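Local coordinates for protein putative drug/sodium antiporter (Escherichia coli, PDB 4Z3N) that probably transports xenobiotics across the cell membrane by antiport, as a MATE-family transporter associated with the genotoxin colibactin, at residues I196-D199 / P200-I203; V213-A216 / S217-Q221; A220-S223 / M224-Y227. All blocks are in the same frame, centred on the assembly; numbering follows the deposited sequence.

In the fold
All three contacts are local ones, between neighbouring turns of two successive helices, both predicted to span the membrane: contact 1 on helix 181-204, contacts 2 and 3 overlapping on helix 209-232, where they share Ala220 and Gln221. None is wholly core or wholly surface; each is partly buried, and contact 1 alone includes exposed residues. Contacts 1 and 2 also touch each other where Leu198 and Asp199 pack on Ala216, whereas contact 3 lies about 5 Å from contact 1 at the nearest atoms. A proline interrupts the bonding in contact 1. Contacts 2 and 3 share regular bonding and one monoolein; contact 2 adds a Leu215, Phe218 and Leu219 cluster and a second monoolein, contact 3 a serine hydroxyl.

Contact 1 (I196-D199 / P200-I203); sequences IMLD and PIMI
Leu198 and Met202 are brought together by similar first torsions: in each, CG lies beside the backbone N, opposite the carbonyl carbon (chi1 -74° and -56°), and the Met202 chain then bends at chi2 (-67°). The two side chains run next to each other in the same direction, with the thioether methyl CE of Met202 4.1 Å from Leu198 CD2. That same leucine methyl also meets Ile201 CD1 at 4.1 Å, this time with the side chains crossing at a slant. Beneath them, Met202 N gives a hydrogen bond of 2.9 Å to Leu198 O and approaches nearly in line with the C=O bond. The next one, from Ile203 N to Asp199 O at 3.4 Å, is weak. One turn earlier the bond to Ile196 O is missing, because Pro200 has no N-H to give; its ring lies against Ile196 O, with CD nearest at 3.0 Å. The aspartate in front of the proline packs against Val213 and Ala216 of helix 209-232 and lies close to Asp53 of helix 28-56, while Pro200 and Ile203 rest on Trp56. This is a proline kink in a predicted transmembrane helix, within the MatE family region of the chain.

Contact 2 (V213-A216 / S217-Q221); sequences VALA and SFLAQ. With OLC ((2R)-2,3-dihydroxypropyl (9Z)-octadec-9-enoate), chain E; OLC ((2R)-2,3-dihydroxypropyl (9Z)-octadec-9-enoate), chain G.
Ser217 and Val213 begin a run of four backbone hydrogen bonds that link the turns: Ser217 N to Val213 O, Phe218 N to Ala214 O, Leu219 N to Leu215 O and Ala220 N to Ala216 O, all between 2.9 and 3.0 Å. The apolar side-chain contacts centre on Leu215. With CG opposite its backbone N (chi1 172°), this residue sets that carbon 4.0 Å from Leu219 CD1. Its CD1 branch comes to the edge of the Phe218 ring, near the ring plane and 4.3 Å from Phe218 CD2. Farther along, the amide nitrogen NE2 of Gln221 also lies at the edge of this ring and in its plane. Lipid forms the third kind of contact. The chain of one monoolein molecule passes Phe218 CD2 at 3.9 Å through its C15 and reaches Ala214 CB at 3.9 Å with its terminal carbon C18. A second monoolein runs beside the Gln221 side chain. Elsewhere, Val213 and Ala216 meet Asp199 of helix 181-204, and Ser217 meets Tyr49 and Asp53 of helix 28-56. The whole is a regular alpha-helix with i to i+4 bonds in a predicted membrane span, lying between helices 28-56, 162-177 and 181-204 with bound monoolein alongside.

Contact 3 (A220-S223 / M224-Y227); sequences AQLS and MVAY. With OLC ((2R)-2,3-dihydroxypropyl (9Z)-octadec-9-enoate), chain E.
Ala220 O receives a backbone hydrogen bond of 3.2 Å from Met224 N, and Ser223 OG lies 2.8 Å from the same Ala220 O. Leu219 O is the hydroxyl's stronger partner and competes for its single proton, so the choice between the two carbonyls is not settled. A first torsion of 34° sets Ser223 OG between the backbone N and the carbonyl carbon, and turns it back over the preceding turn. The remaining backbone bonds run from Val225 N to Gln221 O at 3.0 Å, Ala226 N to Leu222 O at 2.6 Å and Tyr227 N to Ser223 O at 2.8 Å. Among the side chains, Met224 places CG beside its own backbone N, 3.4 Å from Ala220 O, with its CB against Gln221 O. Leu222 CD2 touches Val225 CG2 at 4.3 Å. Around the helix, Leu222 and Val225 face helix 162-177 through Ser164 and Ile168, whereas Ser223 and Tyr227 lean on Val194, Lys186 and Leu190 of helix 181-204. The cohesion of this stretch therefore rests chiefly on main-chain bonding, and the serine, by turning its hydroxyl onto the carbonyls of its own helix, has its polar group accommodated within a predicted membrane span.

Contact 1 (I196-D199 / P200-I203)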
loop_
_atom_site.group_PDB
_atom_site.type_symbol
_atom_site.label_atom_id
_atom_site.label_comp_id
_atom_site.label_asym_id
_atom_site.label_seq_id
_atom_site.Cartn_x
_atom_site.Cartn_y
_atom_site.Cartn_z
ATOM N N ILE A 196 -22.620 -2.244 1.423
ATOM C CA ILE A 196 -23.527 -2.761 0.399
ATOM C C ILE A 196 -24.973 -2.451 0.746
ATOM O O ILE A 196 -25.763 -2.061 -0.117
ATOM C CB ILE A 196 -23.380 -4.284 0.216
ATOM C CG1 ILE A 196 -22.145 -4.589 -0.630
ATOM C CG2 ILE A 196 -24.626 -4.854 -0.455
ATOM C CD1 ILE A 196 -21.584 -5.991 -0.410
ATOM N N MET A 197 -25.300 -2.624 2.022
ATOM C CA MET A 197 -26.639 -2.385 2.522
ATOM C C MET A 197 -26.945 -0.904 2.758
ATOM O O MET A 197 -28.069 -0.461 2.539
ATOM C CB MET A 197 -26.841 -3.179 3.806
ATOM C CG MET A 197 -26.871 -4.674 3.572
ATOM S SD MET A 197 -26.765 -5.679 5.080
ATOM C CE MET A 197 -26.370 -7.282 4.366
ATOM N N LEU A 198 -25.946 -0.141 3.195
ATOM C CA LEU A 198 -26.170 1.243 3.598
ATOM C C LEU A 198 -26.290 2.190 2.417
ATOM O O LEU A 198 -27.115 3.101 2.441
ATOM C CB LEU A 198 -25.054 1.727 4.521
ATOM C CG LEU A 198 -25.045 1.199 5.955
ATOM C CD1 LEU A 198 -23.894 1.834 6.732
ATOM C CD2 LEU A 198 -26.383 1.455 6.637
ATOM N N ASP A 199 -25.455 1.989 1.401
ATOM C CA ASP A 199 -25.502 2.804 0.185
ATOM C C ASP A 199 -26.924 2.988 -0.312
ATOM O O ASP A 199 -27.328 4.106 -0.632
ATOM C CB ASP A 199 -24.668 2.179 -0.933
ATOM C CG ASP A 199 -23.268 2.735 -0.996
ATOM O OD1 ASP A 199 -22.961 3.658 -0.207
ATOM O OD2 ASP A 199 -22.472 2.252 -1.836
ATOM N N PRO A 200 -27.688 1.885 -0.399
ATOM C CA PRO A 200 -29.080 2.035 -0.838
ATOM C C PRO A 200 -29.900 2.877 0.150
ATOM O O PRO A 200 -30.616 3.793 -0.260
ATOM C CB PRO A 200 -29.595 0.590 -0.898
ATOM C CG PRO A 200 -28.377 -0.278 -0.838
ATOM C CD PRO A 200 -27.345 0.483 -0.099
ATOM N N ILE A 201 -29.764 2.585 1.441
ATOM C CA ILE A 201 -30.547 3.262 2.472
ATOM C C ILE A 201 -30.292 4.775 2.552
ATOM O O ILE A 201 -31.169 5.539 2.956
ATOM C CB ILE A 201 -30.274 2.656 3.854
ATOM C CG1 ILE A 201 -30.504 1.148 3.843
ATOM C CG2 ILE A 201 -31.148 3.293 4.908
ATOM C CD1 ILE A 201 -30.075 0.498 5.137
ATOM N N MET A 202 -29.094 5.210 2.187
ATOM C CA MET A 202 -28.775 6.631 2.253
ATOM C C MET A 202 -29.359 7.363 1.078
ATOM O O MET A 202 -29.600 8.559 1.151
ATOM C CB MET A 202 -27.266 6.860 2.297
ATOM C CG MET A 202 -26.568 6.148 3.430
ATOM S SD MET A 202 -27.040 6.808 5.034
ATOM C CE MET A 202 -26.445 5.488 6.112
ATOM N N ILE A 203 -29.551 6.644 -0.021
ATOM C CA ILE A 203 -30.123 7.215 -1.242
ATOM C C ILE A 203 -31.658 7.294 -1.199
ATOM O O ILE A 203 -32.266 8.216 -1.741
ATOM C CB ILE A 203 -29.708 6.399 -2.470
ATOM C CG1 ILE A 203 -28.198 6.242 -2.515
ATOM C CG2 ILE A 203 -30.179 7.062 -3.735
ATOM C CD1 ILE A 203 -27.735 5.155 -3.458
#

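Contact 2 (V213-A216 / S217-Q221)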
loop_
_atom_site.group_PDB
_atom_site.type_symbol
_atom_site.label_atom_id
_atom_site.label_comp_id
_atom_site.label_asym_id
_atom_site.label_seq_id
_atom_site.Cartn_x
_atom_site.Cartn_y
_atom_site.Cartn_z
ATOM N N VAL A 213 -23.524 7.924 0.041
ATOM C CA VAL A 213 -22.650 6.794 -0.313
ATOM C C VAL A 213 -21.284 6.966 0.372
ATOM O O VAL A 213 -20.723 6.001 0.909
ATOM C CB VAL A 213 -22.448 6.619 -1.855
ATOM C CG1 VAL A 213 -23.758 6.278 -2.545
ATOM C CG2 VAL A 213 -21.828 7.847 -2.461
ATOM N N ALA A 214 -20.769 8.198 0.357
ATOM C CA ALA A 214 -19.594 8.539 1.143
ATOM C C ALA A 214 -19.770 8.154 2.628
ATOM O O ALA A 214 -18.916 7.475 3.200
ATOM C CB ALA A 214 -19.289 10.002 1.009
ATOM N N LEU A 215 -20.874 8.572 3.244
ATOM C CA LEU A 215 -21.132 8.261 4.652
ATOM C C LEU A 215 -21.333 6.759 4.893
ATOM O O LEU A 215 -21.005 6.238 5.970
ATOM C CB LEU A 215 -22.359 9.029 5.171
ATOM C CG LEU A 215 -22.785 8.592 6.579
ATOM C CD1 LEU A 215 -21.732 9.015 7.620
ATOM C CD2 LEU A 215 -24.190 9.088 6.949
ATOM N N ALA A 216 -21.877 6.060 3.900
ATOM C CA ALA A 216 -22.028 4.607 4.015
ATOM C C ALA A 216 -20.647 3.941 4.075
ATOM O O ALA A 216 -20.408 3.048 4.890
ATOM C CB ALA A 216 -22.848 4.053 2.859
ATOM N N SER A 217 -19.748 4.389 3.197
ATOM C CA SER A 217 -18.368 3.929 3.186
ATOM C C SER A 217 -17.726 4.165 4.553
ATOM O O SER A 217 -17.025 3.311 5.080
ATOM C CB SER A 217 -17.565 4.641 2.089
ATOM O OG SER A 217 -17.772 4.059 0.803
ATOM N N PHE A 218 -17.990 5.324 5.136
ATOM C CA PHE A 218 -17.419 5.655 6.418
ATOM C C PHE A 218 -18.011 4.829 7.596
ATOM O O PHE A 218 -17.292 4.492 8.548
ATOM C CB PHE A 218 -17.579 7.158 6.663
ATOM C CG PHE A 218 -16.952 7.629 7.940
ATOM C CD1 PHE A 218 -15.617 7.373 8.207
ATOM C CD2 PHE A 218 -17.693 8.323 8.873
ATOM C CE1 PHE A 218 -15.039 7.797 9.382
ATOM C CE2 PHE A 218 -17.115 8.751 10.050
ATOM C CZ PHE A 218 -15.785 8.492 10.305
ATOM N N LEU A 219 -19.300 4.503 7.550
ATOM C CA LEU A 219 -19.901 3.722 8.634
ATOM C C LEU A 219 -19.452 2.278 8.483
ATOM O O LEU A 219 -19.399 1.515 9.455
ATOM C CB LEU A 219 -21.436 3.827 8.631
ATOM C CG LEU A 219 -22.048 5.212 8.925
ATOM C CD1 LEU A 219 -23.541 5.226 8.652
ATOM C CD2 LEU A 219 -21.774 5.661 10.353
ATOM N N ALA A 220 -19.130 1.917 7.243
ATOM C CA ALA A 220 -18.451 0.663 6.946
ATOM C C ALA A 220 -17.108 0.593 7.677
ATOM O O ALA A 220 -16.789 -0.410 8.297
ATOM C CB ALA A 220 -18.248 0.511 5.435
ATOM N N GLN A 221 -16.327 1.664 7.613
ATOM C CA GLN A 221 -15.013 1.656 8.223
ATOM C C GLN A 221 -15.111 1.622 9.748
ATOM O O GLN A 221 -14.311 0.952 10.418
ATOM C CB GLN A 221 -14.192 2.862 7.752
ATOM C CG GLN A 221 -13.453 2.626 6.422
ATOM C CD GLN A 221 -13.301 3.907 5.574
ATOM O OE1 GLN A 221 -12.972 3.837 4.392
ATOM N NE2 GLN A 221 -13.543 5.074 6.180
HETATM C C9 OLC E . -12.443 5.517 1.409
HETATM C C8 OLC E . -13.328 4.286 1.533
HETATM C C7 OLC E . -12.538 3.025 1.230
HETATM C C6 OLC E . -13.063 1.864 2.048
HETATM C C5 OLC E . -11.897 1.131 2.690
HETATM C C4 OLC E . -12.153 0.851 4.158
HETATM C C18 OLC G . -16.451 11.196 3.480
HETATM C C17 OLC G . -17.496 10.820 4.525
HETATM C C16 OLC G . -17.690 11.937 5.531
HETATM C C15 OLC G . -18.435 11.455 6.755
HETATM C C13 OLC G . -19.798 12.907 8.352
HETATM C C14 OLC G . -18.407 12.494 7.871
#

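Contact 3 (A220-S223 / M224-Y227)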
loop_
_atom_site.group_PDB
_atom_site.type_symbol
_atom_site.label_atom_id
_atom_site.label_comp_id
_atom_site.label_asym_id
_atom_site.label_seq_id
_atom_site.Cartn_x
_atom_site.Cartn_y
_atom_site.Cartn_z
ATOM N N ALA A 220 -19.130 1.917 7.243
ATOM C CA ALA A 220 -18.451 0.663 6.946
ATOM C C ALA A 220 -17.108 0.593 7.677
ATOM O O ALA A 220 -16.789 -0.410 8.297
ATOM C CB ALA A 220 -18.248 0.511 5.435
ATOM N N GLN A 221 -16.327 1.664 7.613
ATOM C CA GLN A 221 -15.013 1.656 8.223
ATOM C C GLN A 221 -15.111 1.622 9.748
ATOM O O GLN A 221 -14.311 0.952 10.418
ATOM C CB GLN A 221 -14.192 2.862 7.752
ATOM C CG GLN A 221 -13.453 2.626 6.422
ATOM C CD GLN A 221 -13.301 3.907 5.574
ATOM O OE1 GLN A 221 -12.972 3.837 4.392
ATOM N NE2 GLN A 221 -13.543 5.074 6.180
ATOM N N LEU A 222 -16.090 2.327 10.303
ATOM C CA LEU A 222 -16.273 2.313 11.749
ATOM C C LEU A 222 -16.723 0.938 12.248
ATOM O O LEU A 222 -16.224 0.460 13.257
ATOM C CB LEU A 222 -17.267 3.385 12.180
ATOM C CG LEU A 222 -16.695 4.802 12.251
ATOM C CD1 LEU A 222 -17.763 5.774 12.712
ATOM C CD2 LEU A 222 -15.478 4.847 13.162
ATOM N N SER A 223 -17.647 0.295 11.543
ATOM C CA SER A 223 -18.070 -1.045 11.943
ATOM C C SER A 223 -16.885 -2.005 11.948
ATOM O O SER A 223 -16.808 -2.896 12.798
ATOM C CB SER A 223 -19.191 -1.579 11.040
ATOM O OG SER A 223 -19.057 -1.138 9.707
ATOM N N MET A 224 -15.956 -1.817 11.018
ATOM C CA MET A 224 -14.689 -2.533 11.096
ATOM C C MET A 224 -13.971 -2.218 12.412
ATOM O O MET A 224 -13.554 -3.118 13.139
ATOM C CB MET A 224 -13.789 -2.167 9.929
ATOM C CG MET A 224 -14.273 -2.644 8.575
ATOM S SD MET A 224 -12.969 -2.360 7.365
ATOM C CE MET A 224 -11.509 -2.855 8.314
ATOM N N VAL A 225 -13.832 -0.925 12.698
ATOM C CA VAL A 225 -13.207 -0.447 13.925
ATOM C C VAL A 225 -13.864 -1.082 15.144
ATOM O O VAL A 225 -13.198 -1.558 16.069
ATOM C CB VAL A 225 -13.302 1.084 14.026
ATOM C CG1 VAL A 225 -12.808 1.562 15.366
ATOM C CG2 VAL A 225 -12.506 1.729 12.912
ATOM N N ALA A 226 -15.188 -1.082 15.128
ATOM C CA ALA A 226 -15.971 -1.738 16.158
ATOM C C ALA A 226 -15.604 -3.222 16.282
ATOM O O ALA A 226 -15.337 -3.712 17.378
ATOM C CB ALA A 226 -17.442 -1.579 15.860
ATOM N N TYR A 227 -15.591 -3.931 15.157
ATOM C CA TYR A 227 -15.261 -5.353 15.148
ATOM C C TYR A 227 -13.930 -5.643 15.835
ATOM O O TYR A 227 -13.803 -6.616 16.585
ATOM C CB TYR A 227 -15.213 -5.880 13.716
ATOM C CG TYR A 227 -15.153 -7.380 13.636
ATOM C CD1 TYR A 227 -13.952 -8.053 13.786
ATOM C CD2 TYR A 227 -16.302 -8.130 13.415
ATOM C CE1 TYR A 227 -13.893 -9.435 13.726
ATOM C CE2 TYR A 227 -16.251 -9.509 13.346
ATOM C CZ TYR A 227 -15.042 -10.154 13.503
ATOM O OH TYR A 227 -14.974 -11.521 13.434
HETATM C C9 OLC E . -12.443 5.517 1.409
HETATM C C8 OLC E . -13.328 4.286 1.533
HETATM C C7 OLC E . -12.538 3.025 1.230
HETATM C C6 OLC E . -13.063 1.864 2.048
HETATM C C5 OLC E . -11.897 1.131 2.690
HETATM C C4 OLC E . -12.153 0.851 4.158
#